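Local structure of cytochrome P450 (Novosphingobium aromaticivorans, 3OFT) at residues Ala64-Ser69 against Ala289-Asp294; Asp9-Phe14 against Trp41-Gly46. The protein belongs to the cytochrome P450 family of haem-thiolate proteins, a mainly helical fold that holds its haem in the interior. All blocks are in the same frame, centred on the assembly; numbering follows the deposited sequence.

Contact 1 of 2, residues Ala64-Ser69 against Ala289-Asp294; sequences AERLSS and ADVDAD
The guanidinium of R66 lies against the side chain of V291, whose CG2 sits 3.8 Å above one face of the plane, displaced toward its rim. V291 CG1 approaches the same group near NH2. At the edge, in the guanidinium plane, a water accepts from R66 NH1 at 2.8 Å and also from the backbone N of D292, which ties the arginine to the strand 291-293 without any direct hydrogen bond between the two segments. The carbonyl O of D290 stands obliquely to the group, 3.6 Å from NH1. The strongest polar partner of R66 is D63, just before the segment, in a salt bridge through NE; this bridge and the water bond hold the flat group at two places and limit its rotation.

The aliphatic part of the arginine does the rest of the touching. CG is anti to the carbonyl carbon (chi1 -60°) and the chain bends at chi3 (-70°), a course that takes CG past the methyl of A289, 3.9 Å from its CB, and brings the guanidinium back over V291. R66 CB itself is 3.6 Å from V291 CG2. That valine methyl is met from another direction by L67 CD2, 3.9 Å away, the leucine and valine side chains crossing at about a right angle. V291 CG2 thus wedges between a charged chain and a buried apolar one.

L60 of helix 54-62 touches both L67 and V291 and extends the apolar patch. The contact joins the edge strand 67-68 of the six-stranded mixed sheet, which runs antiparallel to strand 282-287, to the first strand of the small hairpin 291-293/296-298, with helix 54-62 contacting both strands through L60.

Contact 2 of 2, residues Asp9-Phe14 against Trp41-Gly46; sequences DRVVDF and WSTANG
The hydroxyl of S42 donates to the carbonyl O of F14, with OG 2.6 Å from it and tilted 34° from the carbonyl plane. S42 OG also accepts from the backbone N of A44 at 3.1 Å, an ST turn. OG stands anti to the serine's N and beside its carbonyl carbon (chi1 172°), on the side of the following residues, where it reaches A44 N; the same hydroxyl also holds the chain leaving strand 11-12.

Three backbone bonds zip the strands together: W41 N gives to R10 O at 2.8 Å, V12 N to W41 O at 2.9 Å, and T43 N to V12 O at 3.0 Å. S42 CA also makes a CA-H...O contact to V12 O, and V11 CA a similar one to W41 O.

Around this frame the side chains part to the two faces. V11, on the face it shares with W41, sends CG1 to T43 CG2 at 3.9 Å, just past the end of strand 39-42, the two chains crossing at about a right angle, while the indole of W41 leads away to an edge-to-face meeting with W49. On the V12 and S42 face, V12 CG2 rests over the backbone of S42, 3.8 Å from its CA. Farther on, A44 CB touches D13 O at 3.7 Å, and the F14 ring turns off toward W30 and I50.

V11 pairs with W41 and V12 with S42 in parallel register. Strands 11-12 and 39-42, joined through helix 26-31, form a beta-alpha-beta crossover at one edge of the mixed sheet, where 11-12 is the outermost strand, part of the beta-rich region of the P450 fold.

Overall arrangement
Contacts 1 and 2 lie on the same side of the chain's centre, their own centres about 19 Å apart, and both reach the six-stranded mixed sheet: contact 2 includes its outermost strand 11-12, contact 1 the other outermost strand, 67-68. They follow one another in sequence, yet meet directly in a salt bridge, D294 OD2 to R10 NH1 at 2.6 Å. D294 also pairs with R53, and R10 NH1 also bonds to L39 O. The L67 side chain is about 10 Å from the haem and about 14 Å from the bound (2R,5R)-hexane-2,5-diol, while that of F14 is about 13 Å from the diol.

Contact 1 of 2, residues Ala64-Ser69 against Ala289-Asp294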
loop_
_atom_site.group_PDB
_atom_site.type_symbol
_atom_site.label_atom_id
_atom_site.label_comp_id
_atom_site.label_asym_id
_atom_site.label_seq_id
_atom_site.Cartn_x
_atom_site.Cartn_y
_atom_site.Cartn_z
ATOM N N ALA A 64 16.966 7.477 -6.025
ATOM C CA ALA A 64 17.299 6.806 -4.766
ATOM C C ALA A 64 18.675 7.233 -4.277
ATOM O O ALA A 64 18.975 7.070 -3.097
ATOM C CB ALA A 64 17.243 5.241 -4.886
ATOM N N GLU A 65 19.500 7.784 -5.172
ATOM C CA GLU A 65 20.845 8.202 -4.749
ATOM C C GLU A 65 20.850 9.480 -3.882
ATOM O O GLU A 65 21.489 9.537 -2.833
ATOM C CB GLU A 65 21.808 8.314 -5.951
ATOM C CG GLU A 65 23.224 8.860 -5.531
ATOM C CD GLU A 65 24.217 9.008 -6.681
ATOM O OE1 GLU A 65 23.761 9.102 -7.844
ATOM O OE2 GLU A 65 25.449 9.022 -6.408
ATOM N N ARG A 66 20.079 10.476 -4.264
ATOM C CA ARG A 66 20.119 11.744 -3.563
ATOM C C ARG A 66 18.989 11.930 -2.553
ATOM O O ARG A 66 19.110 12.750 -1.652
ATOM C CB ARG A 66 20.148 12.875 -4.568
ATOM C CG ARG A 66 21.366 12.801 -5.501
ATOM C CD ARG A 66 21.411 14.040 -6.345
ATOM N NE ARG A 66 20.305 14.043 -7.317
ATOM C CZ ARG A 66 20.015 15.048 -8.130
ATOM N NH1 ARG A 66 20.721 16.177 -8.091
ATOM N NH2 ARG A 66 19.012 14.938 -8.986
ATOM N N LEU A 67 17.917 11.142 -2.681
ATOM C CA LEU A 67 16.779 11.200 -1.739
ATOM C C LEU A 67 16.647 9.839 -1.070
ATOM O O LEU A 67 16.118 8.897 -1.665
ATOM C CB LEU A 67 15.488 11.579 -2.479
ATOM C CG LEU A 67 15.473 12.951 -3.148
ATOM C CD1 LEU A 67 14.060 13.166 -3.692
ATOM C CD2 LEU A 67 15.810 14.076 -2.160
ATOM N N SER A 68 17.127 9.775 0.169
ATOM C CA SER A 68 17.242 8.583 0.985
ATOM C C SER A 68 15.885 8.177 1.494
ATOM O O SER A 68 14.996 9.023 1.741
ATOM C CB SER A 68 18.195 8.820 2.186
ATOM O OG SER A 68 18.218 7.746 3.151
ATOM N N SER A 69 15.763 6.866 1.670
ATOM C CA SER A 69 14.547 6.229 2.193
ATOM C C SER A 69 14.651 6.042 3.693
ATOM O O SER A 69 13.764 5.436 4.318
ATOM C CB SER A 69 14.310 4.870 1.540
ATOM O OG SER A 69 13.900 5.052 0.190
ATOM N N ALA A 289 21.892 14.716 -0.590
ATOM C CA ALA A 289 22.639 15.633 -1.472
ATOM C C ALA A 289 21.628 16.679 -1.897
ATOM O O ALA A 289 20.439 16.394 -1.882
ATOM C CB ALA A 289 23.179 14.897 -2.700
ATOM N N ASP A 290 22.070 17.878 -2.292
ATOM C CA ASP A 290 21.120 18.883 -2.814
ATOM C C ASP A 290 20.517 18.372 -4.127
ATOM O O ASP A 290 21.201 17.666 -4.902
ATOM C CB ASP A 290 21.797 20.233 -3.078
ATOM C CG ASP A 290 22.309 20.924 -1.797
ATOM O OD1 ASP A 290 21.946 20.540 -0.656
ATOM O OD2 ASP A 290 23.084 21.895 -1.946
ATOM N N VAL A 291 19.250 18.708 -4.372
ATOM C CA VAL A 291 18.541 18.234 -5.573
ATOM C C VAL A 291 17.761 19.395 -6.156
ATOM O O VAL A 291 16.826 19.903 -5.531
ATOM C CB VAL A 291 17.498 17.080 -5.272
ATOM C CG1 VAL A 291 16.658 16.743 -6.538
ATOM C CG2 VAL A 291 18.173 15.842 -4.732
ATOM N N ASP A 292 18.115 19.793 -7.367
ATOM C CA ASP A 292 17.330 20.786 -8.071
ATOM C C ASP A 292 16.142 20.112 -8.714
ATOM O O ASP A 292 16.304 19.052 -9.351
ATOM C CB ASP A 292 18.154 21.417 -9.184
ATOM C CG ASP A 292 19.185 22.412 -8.661
ATOM O OD1 ASP A 292 19.289 22.599 -7.422
ATOM O OD2 ASP A 292 19.897 23.004 -9.511
ATOM N N ALA A 293 14.981 20.760 -8.589
ATOM C CA ALA A 293 13.717 20.216 -9.044
ATOM C C ALA A 293 12.705 21.348 -9.207
ATOM O O ALA A 293 12.518 22.176 -8.297
ATOM C CB ALA A 293 13.200 19.196 -8.037
ATOM N N ASP A 294 12.034 21.374 -10.352
ATOM C CA ASP A 294 10.976 22.347 -10.616
ATOM C C ASP A 294 11.394 23.808 -10.363
ATOM O O ASP A 294 10.560 24.630 -9.966
ATOM C CB ASP A 294 9.724 22.024 -9.787
ATOM C CG ASP A 294 8.520 22.876 -10.201
ATOM O OD1 ASP A 294 8.304 23.029 -11.425
ATOM O OD2 ASP A 294 7.785 23.386 -9.326
HETATM O O HOH W 1 20.276 18.783 -8.935
#

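Contact 2 of 2, residues Asp9-Phe14 against Trp41-Gly46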
loop_
_atom_site.group_PDB
_atom_site.type_symbol
_atom_site.label_atom_id
_atom_site.label_comp_id
_atom_site.label_asym_id
_atom_site.label_seq_id
_atom_site.Cartn_x
_atom_site.Cartn_y
_atom_site.Cartn_z
ATOM N N ASP A 9 6.229 32.047 -2.739
ATOM C CA ASP A 9 5.114 31.591 -3.568
ATOM C C ASP A 9 4.925 30.055 -3.580
ATOM O O ASP A 9 3.899 29.570 -4.048
ATOM C CB ASP A 9 5.212 32.152 -4.994
ATOM C CG ASP A 9 6.381 31.578 -5.802
ATOM O OD1 ASP A 9 6.346 31.727 -7.044
ATOM O OD2 ASP A 9 7.349 31.011 -5.234
ATOM N N ARG A 10 5.913 29.322 -3.053
ATOM C CA ARG A 10 5.824 27.853 -2.880
ATOM C C ARG A 10 5.265 27.405 -1.515
ATOM O O ARG A 10 5.147 26.200 -1.276
ATOM C CB ARG A 10 7.213 27.205 -3.070
ATOM C CG ARG A 10 7.953 27.500 -4.385
ATOM C CD ARG A 10 7.174 27.052 -5.596
ATOM N NE ARG A 10 7.907 27.207 -6.863
ATOM C CZ ARG A 10 8.371 26.214 -7.630
ATOM N NH1 ARG A 10 8.239 24.939 -7.270
ATOM N NH2 ARG A 10 8.982 26.505 -8.781
ATOM N N VAL A 11 4.930 28.331 -0.616
ATOM C CA VAL A 11 4.508 27.957 0.750
ATOM C C VAL A 11 3.038 27.569 0.778
ATOM O O VAL A 11 2.208 28.284 0.226
ATOM C CB VAL A 11 4.762 29.083 1.789
ATOM C CG1 VAL A 11 4.195 28.702 3.164
ATOM C CG2 VAL A 11 6.249 29.410 1.887
ATOM N N VAL A 12 2.729 26.425 1.390
ATOM C CA VAL A 12 1.346 25.995 1.656
ATOM C C VAL A 12 1.254 25.535 3.103
ATOM O O VAL A 12 2.260 25.311 3.739
ATOM C CB VAL A 12 0.867 24.844 0.731
ATOM C CG1 VAL A 12 0.898 25.243 -0.733
ATOM C CG2 VAL A 12 1.698 23.560 0.963
ATOM N N ASP A 13 0.050 25.359 3.624
ATOM C CA ASP A 13 -0.058 24.773 4.947
ATOM C C ASP A 13 -0.690 23.365 4.920
ATOM O O ASP A 13 -1.023 22.788 5.974
ATOM C CB ASP A 13 -0.823 25.725 5.857
ATOM C CG ASP A 13 -2.263 25.877 5.443
ATOM O OD1 ASP A 13 -3.060 26.450 6.231
ATOM O OD2 ASP A 13 -2.607 25.439 4.323
ATOM N N PHE A 14 -0.841 22.815 3.724
ATOM C CA PHE A 14 -1.313 21.429 3.505
ATOM C C PHE A 14 -0.829 20.399 4.535
ATOM O O PHE A 14 0.375 20.156 4.638
ATOM C CB PHE A 14 -0.893 20.983 2.098
ATOM C CG PHE A 14 -1.693 19.832 1.544
ATOM C CD1 PHE A 14 -2.850 20.068 0.776
ATOM C CD2 PHE A 14 -1.272 18.517 1.739
ATOM C CE1 PHE A 14 -3.566 19.016 0.229
ATOM C CE2 PHE A 14 -2.014 17.441 1.222
ATOM C CZ PHE A 14 -3.154 17.710 0.432
ATOM N N TRP A 41 6.256 23.862 -0.308
ATOM C CA TRP A 41 6.802 23.638 1.030
ATOM C C TRP A 41 5.664 23.792 1.985
ATOM O O TRP A 41 5.109 24.876 2.073
ATOM C CB TRP A 41 7.846 24.702 1.377
ATOM C CG TRP A 41 8.338 24.626 2.807
ATOM C CD1 TRP A 41 7.891 25.357 3.876
ATOM C CD2 TRP A 41 9.379 23.779 3.298
ATOM N NE1 TRP A 41 8.602 25.007 5.022
ATOM C CE2 TRP A 41 9.525 24.049 4.685
ATOM C CE3 TRP A 41 10.230 22.837 2.695
ATOM C CZ2 TRP A 41 10.471 23.403 5.477
ATOM C CZ3 TRP A 41 11.180 22.194 3.492
ATOM C CH2 TRP A 41 11.292 22.493 4.868
ATOM N N SER A 42 5.300 22.730 2.714
ATOM C CA SER A 42 4.225 22.853 3.691
ATOM C C SER A 42 4.851 23.221 5.017
ATOM O O SER A 42 5.885 22.678 5.388
ATOM C CB SER A 42 3.412 21.558 3.844
ATOM O OG SER A 42 2.510 21.669 4.934
ATOM N N THR A 43 4.210 24.155 5.725
ATOM C CA THR A 43 4.633 24.498 7.079
ATOM C C THR A 43 4.133 23.512 8.146
ATOM O O THR A 43 4.660 23.508 9.268
ATOM C CB THR A 43 4.156 25.894 7.456
ATOM O OG1 THR A 43 2.754 25.962 7.223
ATOM C CG2 THR A 43 4.849 26.930 6.592
ATOM N N ALA A 44 3.161 22.649 7.799
ATOM C CA ALA A 44 2.624 21.693 8.774
ATOM C C ALA A 44 3.624 20.559 8.948
ATOM O O ALA A 44 4.577 20.425 8.149
ATOM C CB ALA A 44 1.247 21.155 8.328
ATOM N N ASN A 45 3.426 19.782 10.010
ATOM C CA ASN A 45 4.214 18.577 10.305
ATOM C C ASN A 45 5.723 18.831 10.292
ATOM O O ASN A 45 6.493 18.049 9.723
ATOM C CB ASN A 45 3.830 17.454 9.343
ATOM C CG ASN A 45 2.390 17.034 9.519
ATOM O OD1 ASN A 45 1.985 16.599 10.602
ATOM N ND2 ASN A 45 1.590 17.241 8.494
ATOM N N GLY A 46 6.142 19.933 10.896
ATOM C CA GLY A 46 7.575 20.199 11.027
ATOM C C GLY A 46 8.241 20.894 9.841
ATOM O O GLY A 46 9.423 21.262 9.929
#